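MATE family efflux transporter (Vibrio cholerae, PDB 6IDP) probably exports drugs and other toxic compounds from the cell as a multidrug transporter of the MATE family, undergoing a proton-dependent conformational change. Local coordinates at residues Gly262-Ala267 / Thr343-Ile348; Val172-Leu177 / Ala193-Ile198; Val44-Ala49 / Phe127-His132. All blocks are in the same frame, centred on the assembly; numbering follows the deposited sequence.

Interaction 1: Gly262-Ala267 / Thr343-Ile348; sequences GTAAVA and TEVSQI
Ala264 carries the largest share of this contact, with its methyl directed at the first turns of helix 343-355 and met by Glu344, Val345 and, more loosely, Ile348. Two helices of the second MatE family region (about 239-400) cross here in an all-helical MATE transporter. The apolar part comes first. Val345 sets both methyls across the gap: Val345 CG2 lies 4.0 Å from Ala264 CB, while its CG1 is 4.1 Å from CB of Ala267, so one valine bridges two alanines about a turn apart. Ile348 closes the other flank of Ala264. With chi1 at -60° and an extended chain beyond, Ile348 lays CD1 against the backbone of the facing helix, 3.9 Å from Ala265 CA. The small alanines let the two axes approach to 8.4 Å at a crossing of -53°, with Ala264 and Val345 as the nearest backbone pair.

The one charged group in the contact makes no hydrogen bond across it. The extended chain of Glu344 places its carboxylate beside the alanine, with Ala264 CB over the flat face of the group, 3.5 Å from Glu344 CD. Because Gly262 is the N-cap of helix 263-279, this negative charge lies near the start of that helix, where the helix dipole would be mildly favourable to it.

The polar side of helix 343-355 looks elsewhere: Ser346 OG folds back to Thr343 O (2.9 Å), which also accepts from Gln347 N.

Helix 379-435 backs the contact, its Ile407 touching both Ala265 and Ile348 and its Phe411 touching Ile348; Ala268, one residue further along helix 263-279, extends the seam over Val345 and Ile348.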
ATOM      1  N   GLY A 262      14.166 -20.515 -15.419  1.00 48.08           N
ATOM      2  CA  GLY A 262      14.068 -21.671 -14.546  1.00 39.85           C
ATOM      3  C   GLY A 262      13.333 -21.427 -13.243  1.00 41.72           C
ATOM      4  O   GLY A 262      13.118 -20.281 -12.838  1.00 36.86           O
ATOM      5  N   THR A 263      12.959 -22.517 -12.579  1.00 40.55           N
ATOM      6  CA  THR A 263      12.201 -22.462 -11.333  1.00 48.49           C
ATOM      7  C   THR A 263      12.969 -21.794 -10.190  1.00 46.15           C
ATOM      8  O   THR A 263      12.370 -21.159  -9.321  1.00 45.58           O
ATOM      9  CB  THR A 263      11.775 -23.879 -10.889  1.00 55.56           C
ATOM     10  OG1 THR A 263      11.327 -23.843  -9.529  1.00 68.95           O
ATOM     11  CG2 THR A 263      12.940 -24.845 -10.999  1.00 56.81           C
ATOM     12  N   ALA A 264      14.291 -21.941 -10.193  1.00 40.32           N
ATOM     13  CA  ALA A 264      15.121 -21.385  -9.130  1.00 42.72           C
ATOM     14  C   ALA A 264      15.213 -19.868  -9.231  1.00 39.42           C
ATOM     15  O   ALA A 264      15.245 -19.171  -8.217  1.00 39.97           O
ATOM     16  CB  ALA A 264      16.504 -21.996  -9.163  1.00 31.87           C
ATOM     17  N   ALA A 265      15.266 -19.366 -10.459  1.00 38.24           N
ATOM     18  CA  ALA A 265      15.279 -17.930 -10.692  1.00 36.82           C
ATOM     19  C   ALA A 265      13.954 -17.319 -10.252  1.00 39.26           C
ATOM     20  O   ALA A 265      13.926 -16.234  -9.671  1.00 39.35           O
ATOM     21  CB  ALA A 265      15.550 -17.627 -12.156  1.00 39.59           C
ATOM     22  N   VAL A 266      12.859 -18.022 -10.527  1.00 40.21           N
ATOM     23  CA  VAL A 266      11.538 -17.562 -10.110  1.00 41.99           C
ATOM     24  C   VAL A 266      11.457 -17.497  -8.586  1.00 38.62           C
ATOM     25  O   VAL A 266      10.972 -16.518  -8.024  1.00 43.97           O
ATOM     26  CB  VAL A 266      10.418 -18.475 -10.651  1.00 43.91           C
ATOM     27  CG1 VAL A 266       9.064 -18.044 -10.100  1.00 40.24           C
ATOM     28  CG2 VAL A 266      10.403 -18.449 -12.170  1.00 51.80           C
ATOM     29  N   ALA A 267      11.951 -18.541  -7.926  1.00 36.62           N
ATOM     30  CA  ALA A 267      11.945 -18.606  -6.469  1.00 37.40           C
ATOM     31  C   ALA A 267      12.837 -17.530  -5.849  1.00 39.36           C
ATOM     32  O   ALA A 267      12.497 -16.951  -4.817  1.00 37.96           O
ATOM     33  CB  ALA A 267      12.385 -19.987  -6.001  1.00 32.44           C
ATOM     34  N   THR A 343      20.613 -24.235  -2.667  1.00 30.75           N
ATOM     35  CA  THR A 343      21.818 -23.521  -3.080  1.00 33.82           C
ATOM     36  C   THR A 343      21.645 -22.757  -4.390  1.00 37.83           C
ATOM     37  O   THR A 343      22.107 -21.620  -4.519  1.00 38.20           O
ATOM     38  CB  THR A 343      23.002 -24.492  -3.228  1.00 32.65           C
ATOM     39  OG1 THR A 343      23.131 -25.266  -2.031  1.00 33.86           O
ATOM     40  CG2 THR A 343      24.300 -23.730  -3.478  1.00 27.70           C
ATOM     41  N   GLU A 344      20.983 -23.387  -5.356  1.00 30.21           N
ATOM     42  CA  GLU A 344      20.731 -22.760  -6.646  1.00 35.71           C
ATOM     43  C   GLU A 344      19.933 -21.469  -6.470  1.00 37.93           C
ATOM     44  O   GLU A 344      20.199 -20.469  -7.136  1.00 37.52           O
ATOM     45  CB  GLU A 344      19.989 -23.721  -7.575  1.00 36.95           C
ATOM     46  CG  GLU A 344      19.865 -23.230  -9.009  1.00 49.70           C
ATOM     47  CD  GLU A 344      19.074 -24.181  -9.889  1.00 56.69           C
ATOM     48  OE1 GLU A 344      18.646 -25.243  -9.387  1.00 62.62           O
ATOM     49  OE2 GLU A 344      18.874 -23.866 -11.080  1.00 55.71           O
ATOM     50  N   VAL A 345      18.962 -21.494  -5.562  1.00 35.35           N
ATOM     51  CA  VAL A 345      18.155 -20.316  -5.296  1.00 34.06           C
ATOM     52  C   VAL A 345      18.958 -19.263  -4.535  1.00 33.38           C
ATOM     53  O   VAL A 345      18.907 -18.078  -4.864  1.00 26.25           O
ATOM     54  CB  VAL A 345      16.885 -20.665  -4.496  1.00 38.41           C
ATOM     55  CG1 VAL A 345      16.026 -19.421  -4.303  1.00 34.83           C
ATOM     56  CG2 VAL A 345      16.094 -21.754  -5.204  1.00 35.36           C
ATOM     57  N   SER A 346      19.708 -19.704  -3.529  1.00 29.87           N
ATOM     58  CA  SER A 346      20.462 -18.784  -2.683  1.00 31.57           C
ATOM     59  C   SER A 346      21.596 -18.098  -3.444  1.00 31.64           C
ATOM     60  O   SER A 346      21.963 -16.968  -3.127  1.00 34.70           O
ATOM     61  CB  SER A 346      21.018 -19.512  -1.455  1.00 30.38           C
ATOM     62  OG  SER A 346      22.000 -20.466  -1.818  1.00 36.80           O
ATOM     63  N   GLN A 347      22.147 -18.776  -4.447  1.00 25.31           N
ATOM     64  CA  GLN A 347      23.202 -18.185  -5.266  1.00 25.43           C
ATOM     65  C   GLN A 347      22.666 -17.031  -6.115  1.00 29.95           C
ATOM     66  O   GLN A 347      23.320 -15.998  -6.262  1.00 29.01           O
ATOM     67  CB  GLN A 347      23.850 -19.240  -6.164  1.00 25.19           C
ATOM     68  CG  GLN A 347      24.838 -20.153  -5.450  1.00 28.49           C
ATOM     69  CD  GLN A 347      25.574 -21.067  -6.411  1.00 33.18           C
ATOM     70  OE1 GLN A 347      25.414 -20.961  -7.627  1.00 35.27           O
ATOM     71  NE2 GLN A 347      26.388 -21.968  -5.872  1.00 32.01           N
ATOM     72  N   ILE A 348      21.475 -17.216  -6.675  1.00 28.36           N
ATOM     73  CA  ILE A 348      20.848 -16.185  -7.492  1.00 28.07           C
ATOM     74  C   ILE A 348      20.334 -15.047  -6.613  1.00 29.36           C
ATOM     75  O   ILE A 348      20.412 -13.875  -6.985  1.00 28.28           O
ATOM     76  CB  ILE A 348      19.691 -16.764  -8.334  1.00 28.69           C
ATOM     77  CG1 ILE A 348      20.218 -17.855  -9.270  1.00 27.89           C
ATOM     78  CG2 ILE A 348      19.006 -15.666  -9.134  1.00 29.72           C
ATOM     79  CD1 ILE A 348      19.144 -18.505 -10.132  1.00 34.56           C
TER

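Interaction 2: Val172-Leu177 / Ala193-Ile198; sequences VLNLIL and AIATII
Asn174 and Thr196 make the polar link of an antiparallel helical hairpin, formed by the consecutive helices 161-184 and 189-213 of this all-helical membrane transporter. The segments run at 146° to one another with their axes 8.7 Å apart.

Traced outward from CB, the Asn174 side chain leaves its helix along the flank of the interface rather than straight at it. From CB the chain turns so that CG lies opposite the backbone N (chi1 -158°), and this swing brings the amide over the facing helix. Asn174 CG comes to 3.9 Å from Ala195 O, and the two branches then part. Asn174 OD1 rests against the methyl of Ala195, 3.5 Å from its CB, a packing contact and not a bond. ND2 goes to the hydroxyl of Thr196: the hydrogen bond from Asn174 ND2 to Thr196 OG1 is 3.2 Å long and nearly straight, with an N-H...O angle of 165°, and OG1 lies close to the amide plane. The same hydroxyl is hydrogen-bonded to Ala192 O, one turn back in its own helix. A carbonyl can only accept, so OG1 gives its proton there and offers its oxygen to the asparagine. Two bonds thus hold the hydroxyl, and the one from Asn174 fixes the rotation of the amide.

Phe31 of helix 5-39 also lies on Asn174, as does Ala199, and a bound monoolein molecule touches the residue.

The rest of the contact between the two segments is apolar. Leu177 points at the partner helix and packs CB on the methyl of Ala195, while further out it meets Ile198 at about a right angle, Leu177 CD1 lying 3.7 Å from Ile198 CG2.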
ATOM      1  N   VAL A 172      -2.447  -8.511  16.605  1.00 42.16           N
ATOM      2  CA  VAL A 172      -2.274  -9.439  17.716  1.00 49.49           C
ATOM      3  C   VAL A 172      -3.554 -10.231  17.943  1.00 53.58           C
ATOM      4  O   VAL A 172      -3.520 -11.453  18.112  1.00 50.65           O
ATOM      5  CB  VAL A 172      -1.882  -8.703  19.016  1.00 50.68           C
ATOM      6  CG1 VAL A 172      -2.156  -9.571  20.237  1.00 55.80           C
ATOM      7  CG2 VAL A 172      -0.422  -8.291  18.969  1.00 53.08           C
ATOM      8  N   LEU A 173      -4.684  -9.530  17.927  1.00 47.90           N
ATOM      9  CA  LEU A 173      -5.979 -10.165  18.137  1.00 45.65           C
ATOM     10  C   LEU A 173      -6.261 -11.210  17.056  1.00 44.53           C
ATOM     11  O   LEU A 173      -6.745 -12.302  17.353  1.00 43.00           O
ATOM     12  CB  LEU A 173      -7.089  -9.111  18.172  1.00 43.94           C
ATOM     13  CG  LEU A 173      -8.467  -9.563  18.654  1.00 55.99           C
ATOM     14  CD1 LEU A 173      -8.350 -10.338  19.958  1.00 63.58           C
ATOM     15  CD2 LEU A 173      -9.389  -8.365  18.830  1.00 56.82           C
ATOM     16  N   ASN A 174      -5.941 -10.883  15.808  1.00 44.61           N
ATOM     17  CA  ASN A 174      -6.136 -11.820  14.705  1.00 42.04           C
ATOM     18  C   ASN A 174      -5.193 -13.014  14.814  1.00 47.67           C
ATOM     19  O   ASN A 174      -5.544 -14.130  14.430  1.00 54.34           O
ATOM     20  CB  ASN A 174      -5.937 -11.116  13.358  1.00 40.86           C
ATOM     21  CG  ASN A 174      -6.617 -11.843  12.210  1.00 50.21           C
ATOM     22  OD1 ASN A 174      -6.920 -13.034  12.300  1.00 53.02           O
ATOM     23  ND2 ASN A 174      -6.847 -11.127  11.115  1.00 50.62           N
ATOM     24  N   LEU A 175      -3.997 -12.771  15.342  1.00 49.00           N
ATOM     25  CA  LEU A 175      -3.011 -13.831  15.538  1.00 48.96           C
ATOM     26  C   LEU A 175      -3.519 -14.850  16.556  1.00 49.81           C
ATOM     27  O   LEU A 175      -3.385 -16.054  16.360  1.00 56.40           O
ATOM     28  CB  LEU A 175      -1.674 -13.234  15.989  1.00 49.67           C
ATOM     29  CG  LEU A 175      -0.407 -14.100  15.982  1.00 63.37           C
ATOM     30  CD1 LEU A 175      -0.247 -14.894  17.278  1.00 65.25           C
ATOM     31  CD2 LEU A 175      -0.361 -15.015  14.762  1.00 65.96           C
ATOM     32  N   ILE A 176      -4.112 -14.355  17.638  1.00 59.24           N
ATOM     33  CA  ILE A 176      -4.642 -15.213  18.694  1.00 60.76           C
ATOM     34  C   ILE A 176      -5.878 -15.992  18.242  1.00 60.16           C
ATOM     35  O   ILE A 176      -6.006 -17.184  18.523  1.00 62.64           O
ATOM     36  CB  ILE A 176      -5.002 -14.391  19.952  1.00 58.36           C
ATOM     37  CG1 ILE A 176      -3.756 -13.716  20.526  1.00 62.30           C
ATOM     38  CG2 ILE A 176      -5.656 -15.274  21.003  1.00 56.45           C
ATOM     39  CD1 ILE A 176      -4.037 -12.844  21.734  1.00 61.20           C
ATOM     40  N   LEU A 177      -6.784 -15.318  17.543  1.00 54.61           N
ATOM     41  CA  LEU A 177      -8.038 -15.935  17.117  1.00 51.75           C
ATOM     42  C   LEU A 177      -7.849 -16.914  15.959  1.00 52.41           C
ATOM     43  O   LEU A 177      -8.675 -17.804  15.750  1.00 49.68           O
ATOM     44  CB  LEU A 177      -9.051 -14.859  16.722  1.00 42.14           C
ATOM     45  CG  LEU A 177      -9.553 -13.966  17.859  1.00 45.30           C
ATOM     46  CD1 LEU A 177     -10.448 -12.857  17.328  1.00 46.18           C
ATOM     47  CD2 LEU A 177     -10.284 -14.794  18.904  1.00 48.84           C
ATOM     48  N   ALA A 193     -10.866 -16.212   7.846  1.00 42.12           N
ATOM     49  CA  ALA A 193     -11.658 -15.050   7.474  1.00 42.01           C
ATOM     50  C   ALA A 193     -12.502 -14.570   8.651  1.00 41.51           C
ATOM     51  O   ALA A 193     -12.653 -13.365   8.868  1.00 42.30           O
ATOM     52  CB  ALA A 193     -12.542 -15.375   6.283  1.00 44.50           C
ATOM     53  N   ILE A 194     -13.051 -15.520   9.403  1.00 40.48           N
ATOM     54  CA  ILE A 194     -13.845 -15.209  10.586  1.00 42.11           C
ATOM     55  C   ILE A 194     -12.990 -14.528  11.653  1.00 44.53           C
ATOM     56  O   ILE A 194     -13.427 -13.568  12.291  1.00 42.81           O
ATOM     57  CB  ILE A 194     -14.494 -16.477  11.168  1.00 42.88           C
ATOM     58  CG1 ILE A 194     -15.460 -17.084  10.153  1.00 46.53           C
ATOM     59  CG2 ILE A 194     -15.212 -16.171  12.475  1.00 45.49           C
ATOM     60  CD1 ILE A 194     -15.947 -18.463  10.518  1.00 54.81           C
ATOM     61  N   ALA A 195     -11.768 -15.020  11.834  1.00 45.16           N
ATOM     62  CA  ALA A 195     -10.829 -14.403  12.765  1.00 48.09           C
ATOM     63  C   ALA A 195     -10.522 -12.964  12.351  1.00 43.61           C
ATOM     64  O   ALA A 195     -10.354 -12.085  13.195  1.00 44.24           O
ATOM     65  CB  ALA A 195      -9.548 -15.220  12.849  1.00 40.97           C
ATOM     66  N   THR A 196     -10.458 -12.732  11.043  1.00 40.30           N
ATOM     67  CA  THR A 196     -10.203 -11.400  10.510  1.00 35.63           C
ATOM     68  C   THR A 196     -11.397 -10.466  10.729  1.00 32.77           C
ATOM     69  O   THR A 196     -11.221  -9.297  11.083  1.00 34.80           O
ATOM     70  CB  THR A 196      -9.866 -11.460   9.006  1.00 40.23           C
ATOM     71  OG1 THR A 196      -8.709 -12.281   8.806  1.00 49.22           O
ATOM     72  CG2 THR A 196      -9.589 -10.065   8.457  1.00 34.21           C
ATOM     73  N   ILE A 197     -12.608 -10.979  10.522  1.00 32.44           N
ATOM     74  CA  ILE A 197     -13.816 -10.183  10.728  1.00 31.06           C
ATOM     75  C   ILE A 197     -13.902  -9.694  12.172  1.00 30.62           C
ATOM     76  O   ILE A 197     -14.187  -8.524  12.422  1.00 33.58           O
ATOM     77  CB  ILE A 197     -15.099 -10.976  10.385  1.00 31.73           C
ATOM     78  CG1 ILE A 197     -15.117 -11.362   8.907  1.00 36.16           C
ATOM     79  CG2 ILE A 197     -16.342 -10.160  10.727  1.00 35.16           C
ATOM     80  CD1 ILE A 197     -16.250 -12.302   8.523  1.00 38.79           C
ATOM     81  N   ILE A 198     -13.642 -10.588  13.120  1.00 31.78           N
ATOM     82  CA  ILE A 198     -13.727 -10.234  14.531  1.00 35.47           C
ATOM     83  C   ILE A 198     -12.646  -9.227  14.913  1.00 35.61           C
ATOM     84  O   ILE A 198     -12.930  -8.225  15.569  1.00 35.56           O
ATOM     85  CB  ILE A 198     -13.615 -11.479  15.428  1.00 36.43           C
ATOM     86  CG1 ILE A 198     -14.725 -12.471  15.077  1.00 38.38           C
ATOM     87  CG2 ILE A 198     -13.694 -11.091  16.897  1.00 33.81           C
ATOM     88  CD1 ILE A 198     -14.715 -13.723  15.918  1.00 36.61           C
TER

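Interaction 3: Val44-Ala49 / Phe127-His132; sequences VLPLAA and FAIIDH
The carbonyl oxygen Leu45 O accepts the helical bond from Ala49 N (2.9 Å) and is covered by Ile129, whose CD1 methyl lies 3.6 Å from this Leu45 O. That methyl reaches the first turn of helix 44-51 because CG1 of Ile129 stands opposite the carbonyl carbon (chi1 -55°) and the chain continues extended. It also packs on the base of the leucine, Ile129 CD1 lying 3.7 Å from Leu45 CB, and brushes the ring of Pro46 at the limit of contact.

Isoleucine thus meets the short helix with two branches: CD1 takes Leu45 and Pro46, and CG2 of Ile129 takes the next turn, 3.9 Å from Ala49 CB. The alanine methyl, turned toward helix 124-156, faces the notch between the Ile129 CG2 and Ile130 CD1 methyls, since Ile130 CD1 reaches the same Ala49 CB at 3.6 Å. Ile130 holds chi1 at -103°, away from a staggered position, and may be slightly strained. No hydrogen bond crosses between the segments, which belong to two crossing helices of the first MatE family region (about 20-180) of this transporter; their axes stay 9.5 Å apart and cross at -59°.

Helix 124-156 is distorted here: the N of Ile129 and of His132 lack the usual bond to the preceding turn, and His132 N makes a weak bond to Ile129 O instead. That oxygen lies over the centre of the His132 ring.

Around the contact, Ala49 O is hydrogen-bonded to Thr53 OG1 just past the end of helix 44-51. Asp131 forms a salt bridge with Arg113, His132 ND1 bonds to Asp190 near the start of helix 189-213, and helix 113-119 packs on Ile130 through Arg113 and Leu117.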
ATOM      1  N   VAL A  44      -3.941 -28.898  -0.046  1.00 85.03           N
ATOM      2  CA  VAL A  44      -3.767 -28.417  -1.411  1.00 88.56           C
ATOM      3  C   VAL A  44      -4.953 -27.584  -1.890  1.00 81.89           C
ATOM      4  O   VAL A  44      -4.779 -26.463  -2.364  1.00 96.14           O
ATOM      5  CB  VAL A  44      -3.549 -29.592  -2.388  1.00 91.45           C
ATOM      6  CG1 VAL A  44      -3.452 -29.089  -3.820  1.00 90.89           C
ATOM      7  CG2 VAL A  44      -2.301 -30.373  -2.003  1.00 94.22           C
ATOM      8  N   LEU A  45      -6.155 -28.138  -1.764  1.00 86.42           N
ATOM      9  CA  LEU A  45      -7.369 -27.444  -2.192  1.00 86.64           C
ATOM     10  C   LEU A  45      -7.679 -26.165  -1.400  1.00 84.92           C
ATOM     11  O   LEU A  45      -8.096 -25.171  -1.994  1.00 80.99           O
ATOM     12  CB  LEU A  45      -8.570 -28.393  -2.131  1.00 89.36           C
ATOM     13  CG  LEU A  45      -8.671 -29.374  -3.300  1.00100.23           C
ATOM     14  CD1 LEU A  45      -9.949 -30.194  -3.213  1.00102.99           C
ATOM     15  CD2 LEU A  45      -8.592 -28.626  -4.624  1.00 99.92           C
ATOM     16  N   PRO A  46      -7.499 -26.179  -0.064  1.00 88.76           N
ATOM     17  CA  PRO A  46      -7.694 -24.900   0.633  1.00 82.05           C
ATOM     18  C   PRO A  46      -6.678 -23.833   0.224  1.00 78.83           C
ATOM     19  O   PRO A  46      -7.060 -22.684  -0.000  1.00 82.46           O
ATOM     20  CB  PRO A  46      -7.521 -25.274   2.108  1.00 80.32           C
ATOM     21  CG  PRO A  46      -7.882 -26.715   2.172  1.00 88.27           C
ATOM     22  CD  PRO A  46      -7.373 -27.298   0.889  1.00 90.38           C
ATOM     23  N   LEU A  47      -5.407 -24.210   0.130  1.00 75.06           N
ATOM     24  CA  LEU A  47      -4.361 -23.272  -0.269  1.00 75.23           C
ATOM     25  C   LEU A  47      -4.548 -22.810  -1.710  1.00 76.53           C
ATOM     26  O   LEU A  47      -4.263 -21.658  -2.041  1.00 75.62           O
ATOM     27  CB  LEU A  47      -2.979 -23.900  -0.089  1.00 77.00           C
ATOM     28  CG  LEU A  47      -2.378 -23.773   1.311  1.00 79.68           C
ATOM     29  CD1 LEU A  47      -1.152 -24.660   1.462  1.00 83.83           C
ATOM     30  CD2 LEU A  47      -2.025 -22.322   1.599  1.00 74.84           C
ATOM     31  N   ALA A  48      -5.028 -23.709  -2.564  1.00 79.64           N
ATOM     32  CA  ALA A  48      -5.360 -23.345  -3.935  1.00 83.39           C
ATOM     33  C   ALA A  48      -6.472 -22.306  -3.924  1.00 68.62           C
ATOM     34  O   ALA A  48      -6.373 -21.274  -4.583  1.00 72.10           O
ATOM     35  CB  ALA A  48      -5.773 -24.570  -4.739  1.00 76.34           C
ATOM     36  N   ALA A  49      -7.521 -22.589  -3.157  1.00 69.66           N
ATOM     37  CA  ALA A  49      -8.635 -21.665  -2.973  1.00 66.56           C
ATOM     38  C   ALA A  49      -8.146 -20.299  -2.499  1.00 66.19           C
ATOM     39  O   ALA A  49      -8.604 -19.262  -2.979  1.00 66.10           O
ATOM     40  CB  ALA A  49      -9.633 -22.239  -1.985  1.00 67.47           C
ATOM     41  N   PHE A 127     -14.124 -24.557  -6.893  1.00 85.05           N
ATOM     42  CA  PHE A 127     -15.435 -23.913  -6.821  1.00 85.20           C
ATOM     43  C   PHE A 127     -16.227 -24.301  -5.567  1.00 84.07           C
ATOM     44  O   PHE A 127     -16.936 -23.471  -4.992  1.00 81.67           O
ATOM     45  CB  PHE A 127     -16.252 -24.255  -8.075  1.00 89.78           C
ATOM     46  CG  PHE A 127     -15.760 -23.583  -9.339  1.00 98.31           C
ATOM     47  CD1 PHE A 127     -14.451 -23.737  -9.770  1.00103.08           C
ATOM     48  CD2 PHE A 127     -16.622 -22.820 -10.110  1.00101.23           C
ATOM     49  CE1 PHE A 127     -14.007 -23.129 -10.932  1.00104.73           C
ATOM     50  CE2 PHE A 127     -16.184 -22.209 -11.274  1.00102.74           C
ATOM     51  CZ  PHE A 127     -14.875 -22.365 -11.685  1.00104.44           C
ATOM     52  N   ALA A 128     -16.100 -25.558  -5.151  1.00 79.58           N
ATOM     53  CA  ALA A 128     -16.802 -26.063  -3.974  1.00 76.21           C
ATOM     54  C   ALA A 128     -16.412 -25.308  -2.704  1.00 74.91           C
ATOM     55  O   ALA A 128     -17.257 -25.027  -1.852  1.00 75.14           O
ATOM     56  CB  ALA A 128     -16.532 -27.551  -3.802  1.00 78.60           C
ATOM     57  N   ILE A 129     -15.129 -24.983  -2.585  1.00 67.18           N
ATOM     58  CA  ILE A 129     -14.620 -24.282  -1.412  1.00 72.44           C
ATOM     59  C   ILE A 129     -14.917 -22.781  -1.482  1.00 64.62           C
ATOM     60  O   ILE A 129     -15.257 -22.164  -0.473  1.00 60.34           O
ATOM     61  CB  ILE A 129     -13.102 -24.501  -1.246  1.00 74.44           C
ATOM     62  CG1 ILE A 129     -12.781 -25.997  -1.194  1.00 79.41           C
ATOM     63  CG2 ILE A 129     -12.591 -23.811   0.008  1.00 76.77           C
ATOM     64  CD1 ILE A 129     -11.318 -26.301  -0.941  1.00 81.70           C
ATOM     65  N   ILE A 130     -14.802 -22.203  -2.677  1.00 66.71           N
ATOM     66  CA  ILE A 130     -15.035 -20.772  -2.873  1.00 68.21           C
ATOM     67  C   ILE A 130     -16.492 -20.389  -2.585  1.00 65.27           C
ATOM     68  O   ILE A 130     -16.767 -19.279  -2.117  1.00 61.55           O
ATOM     69  CB  ILE A 130     -14.639 -20.334  -4.313  1.00 82.15           C
ATOM     70  CG1 ILE A 130     -13.297 -19.599  -4.301  1.00 79.03           C
ATOM     71  CG2 ILE A 130     -15.686 -19.423  -4.937  1.00 78.66           C
ATOM     72  CD1 ILE A 130     -12.181 -20.371  -3.653  1.00 80.15           C
ATOM     73  N   ASP A 131     -17.412 -21.316  -2.841  1.00 69.00           N
ATOM     74  CA  ASP A 131     -18.840 -21.083  -2.617  1.00 69.21           C
ATOM     75  C   ASP A 131     -19.146 -20.614  -1.198  1.00 65.12           C
ATOM     76  O   ASP A 131     -20.046 -19.801  -0.986  1.00 63.02           O
ATOM     77  CB  ASP A 131     -19.647 -22.350  -2.921  1.00 77.53           C
ATOM     78  CG  ASP A 131     -20.209 -22.364  -4.330  1.00 82.82           C
ATOM     79  OD1 ASP A 131     -20.374 -21.276  -4.920  1.00 86.26           O
ATOM     80  OD2 ASP A 131     -20.493 -23.465  -4.845  1.00 87.69           O
ATOM     81  N   HIS A 132     -18.396 -21.124  -0.226  1.00 62.44           N
ATOM     82  CA  HIS A 132     -18.606 -20.722   1.158  1.00 63.97           C
ATOM     83  C   HIS A 132     -17.473 -19.841   1.689  1.00 64.00           C
ATOM     84  O   HIS A 132     -17.691 -19.015   2.576  1.00 63.36           O
ATOM     85  CB  HIS A 132     -18.785 -21.955   2.051  1.00 62.87           C
ATOM     86  CG  HIS A 132     -17.644 -22.921   1.993  1.00 62.66           C
ATOM     87  ND1 HIS A 132     -16.534 -22.809   2.802  1.00 62.69           N
ATOM     88  CD2 HIS A 132     -17.443 -24.021   1.228  1.00 66.09           C
ATOM     89  CE1 HIS A 132     -15.696 -23.797   2.535  1.00 69.18           C
ATOM     90  NE2 HIS A 132     -16.225 -24.545   1.584  1.00 60.77           N
TER

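How the interactions relate
Along the chain the order is interaction 3, interaction 2, interaction 1, each closing before the next opens. Interactions 2 and 3 are neighbours: their centres lie 20 Å apart and their nearest atoms about 7 Å, and helices 124-156 and 161-184 follow one another directly. Interaction 1 stands off, 29 Å from interaction 3 and 35 Å from interaction 2 between centres. Interactions 1 and 3 fall in separate MatE family regions, yet both cross helices at similar angles around alanine methyls, consistent with related halves of a MATE transporter. Interaction 2 instead pairs consecutive helices in a hairpin, beside bound lipid.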